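Local coordinates for inner kinetochore subunit cnp3 (Schizosaccharomyces pombe, PDB 6O2D), which helps build the inner kinetochore on centromeric DNA as a CENP-C homologue, serving chromosome segregation in mitosis and meiosis, here represented by its dimeric cupin domain, at residues V37-L41 with P42-L46. Numbering follows the deposited sequence.
Sequences VGYSL and PSVNL
The V44 side chain turns back over the end of the strand that runs through Y39 and S40. With CG1 anti to the backbone N (chi1 173°), its other methyl, CG2, lies beside that N and is carried over the turn, where it meets Y39 CB at 4.1 Å and S40 O at 3.6 Å. V44 CG2 lies obliquely to the Y39 ring. L41 joins this apolar side through CD2, a looser 4.5 Å from V44 CG2. Two consecutive backbone bonds fix the bend: S43 N donates to S40 O (3.0 Å, 148° at the hydrogen) and V44 N to L41 O, also 3.0 Å but straighter at 169°, although both donors sit above their carbonyl planes, V44 N further out. Both are i to i+3 links, which together with the 3-10 conformation of L41-S43 define a short 3-10 turn. It ends the strand 32-40 of a two-stranded hairpin and leads toward the cupin beta barrel, where L41 and V44 both touch V70 on strand 66-73. Through G38-S40 the hairpin edge also pairs antiparallel with a strand of the second subunit. On the solvent side P42 and S43 are exposed, although S40 is buried. S40 OG rests against P42 CD at 3.5 Å, but S40 OG and S43 OG stay 4.1 Å apart, too far for a hydrogen bond; P42 also packs on D112 of the second subunit.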
ATOM      1  N   VAL B  37       5.674  13.682   1.365  1.00 48.20           N
ATOM      2  CA  VAL B  37       4.958  12.790   0.462  1.00 48.41           C
ATOM      3  C   VAL B  37       5.874  11.751  -0.165  1.00 49.89           C
ATOM      4  O   VAL B  37       5.443  11.025  -1.064  1.00 60.41           O
ATOM      5  CB  VAL B  37       4.199  13.571  -0.627  1.00 54.16           C
ATOM      6  CG1 VAL B  37       3.306  14.644   0.001  1.00 36.75           C
ATOM      7  CG2 VAL B  37       5.170  14.167  -1.658  1.00 45.92           C
ATOM      8  N   GLY B  38       7.132  11.667   0.267  1.00 49.56           N
ATOM      9  CA  GLY B  38       8.028  10.668  -0.291  1.00 49.51           C
ATOM     10  C   GLY B  38       9.242  10.326   0.550  1.00 48.85           C
ATOM     11  O   GLY B  38       9.817  11.201   1.201  1.00 49.14           O
ATOM     12  N   TYR B  39       9.636   9.053   0.549  1.00 52.04           N
ATOM     13  CA  TYR B  39      10.811   8.582   1.272  1.00 54.26           C
ATOM     14  C   TYR B  39      11.542   7.557   0.422  1.00 59.82           C
ATOM     15  O   TYR B  39      10.921   6.751  -0.278  1.00 60.46           O
ATOM     16  CB  TYR B  39      10.482   7.901   2.606  1.00 51.93           C
ATOM     17  CG  TYR B  39       9.830   8.753   3.668  1.00 49.67           C
ATOM     18  CD1 TYR B  39       8.456   8.972   3.662  1.00 48.46           C
ATOM     19  CD2 TYR B  39      10.577   9.289   4.711  1.00 48.21           C
ATOM     20  CE1 TYR B  39       7.849   9.730   4.646  1.00 45.62           C
ATOM     21  CE2 TYR B  39       9.973  10.048   5.704  1.00 49.91           C
ATOM     22  CZ  TYR B  39       8.610  10.264   5.662  1.00 50.70           C
ATOM     23  OH  TYR B  39       7.991  11.015   6.637  1.00 67.74           O
ATOM     24  N   SER B  40      12.866   7.559   0.531  1.00 56.45           N
ATOM     25  CA  SER B  40      13.680   6.466   0.016  1.00 57.37           C
ATOM     26  C   SER B  40      13.899   5.494   1.170  1.00 58.75           C
ATOM     27  O   SER B  40      14.650   5.795   2.105  1.00 52.20           O
ATOM     28  CB  SER B  40      15.001   6.985  -0.540  1.00 46.98           C
ATOM     29  OG  SER B  40      15.815   5.918  -0.989  1.00 58.94           O
ATOM     30  N   LEU B  41      13.235   4.338   1.107  1.00 58.07           N
ATOM     31  CA  LEU B  41      13.255   3.389   2.220  1.00 56.35           C
ATOM     32  C   LEU B  41      14.652   2.996   2.698  1.00 64.84           C
ATOM     33  O   LEU B  41      14.852   2.946   3.921  1.00 69.72           O
ATOM     34  CB  LEU B  41      12.448   2.138   1.840  1.00 46.65           C
ATOM     35  CG  LEU B  41      10.978   2.395   1.492  1.00 52.51           C
ATOM     36  CD1 LEU B  41      10.223   1.109   1.279  1.00 55.32           C
ATOM     37  CD2 LEU B  41      10.313   3.185   2.578  1.00 43.53           C
ATOM     38  N   PRO B  42      15.647   2.738   1.840  1.00 72.16           N
ATOM     39  CA  PRO B  42      16.974   2.387   2.374  1.00 74.49           C
ATOM     40  C   PRO B  42      17.539   3.397   3.367  1.00 78.48           C
ATOM     41  O   PRO B  42      18.287   3.001   4.269  1.00 81.78           O
ATOM     42  CB  PRO B  42      17.841   2.295   1.111  1.00 66.44           C
ATOM     43  CG  PRO B  42      16.890   1.963   0.028  1.00 65.30           C
ATOM     44  CD  PRO B  42      15.641   2.714   0.364  1.00 70.48           C
ATOM     45  N   SER B  43      17.182   4.677   3.255  1.00 67.70           N
ATOM     46  CA  SER B  43      17.732   5.717   4.115  1.00 76.40           C
ATOM     47  C   SER B  43      16.841   6.064   5.312  1.00 78.07           C
ATOM     48  O   SER B  43      17.145   7.025   6.031  1.00 77.83           O
ATOM     49  CB  SER B  43      18.004   6.983   3.295  1.00 85.79           C
ATOM     50  OG  SER B  43      18.484   6.676   1.993  1.00 91.76           O
ATOM     51  N   VAL B  44      15.774   5.298   5.558  1.00 71.22           N
ATOM     52  CA  VAL B  44      14.871   5.556   6.680  1.00 60.25           C
ATOM     53  C   VAL B  44      15.426   4.927   7.953  1.00 65.52           C
ATOM     54  O   VAL B  44      15.844   3.762   7.950  1.00 63.22           O
ATOM     55  CB  VAL B  44      13.462   5.015   6.382  1.00 59.25           C
ATOM     56  CG1 VAL B  44      12.583   5.124   7.618  1.00 61.97           C
ATOM     57  CG2 VAL B  44      12.833   5.742   5.211  1.00 49.89           C
ATOM     58  N   ASN B  45      15.445   5.707   9.041  1.00 72.43           N
ATOM     59  CA  ASN B  45      15.809   5.187  10.357  1.00 82.77           C
ATOM     60  C   ASN B  45      14.628   4.481  11.012  1.00 77.00           C
ATOM     61  O   ASN B  45      13.482   4.945  10.948  1.00 74.66           O
ATOM     62  CB  ASN B  45      16.311   6.306  11.271  1.00 83.71           C
ATOM     63  CG  ASN B  45      17.464   7.075  10.661  1.00 95.03           C
ATOM     64  OD1 ASN B  45      17.262   8.090   9.992  1.00 99.80           O
ATOM     65  ND2 ASN B  45      18.681   6.588  10.877  1.00 99.13           N
ATOM     66  N   LEU B  46      14.919   3.336  11.613  1.00 76.97           N
ATOM     67  CA  LEU B  46      13.920   2.447  12.177  1.00 84.61           C
ATOM     68  C   LEU B  46      14.082   2.334  13.690  1.00 91.68           C
ATOM     69  O   LEU B  46      15.108   2.731  14.249  1.00 86.96           O
ATOM     70  CB  LEU B  46      14.040   1.084  11.498  1.00 74.68           C
ATOM     71  CG  LEU B  46      14.038   1.292   9.975  1.00 76.37           C
ATOM     72  CD1 LEU B  46      14.930   0.238   9.234  1.00 76.76           C
ATOM     73  CD2 LEU B  46      12.576   1.283   9.428  1.00 75.13           C
TER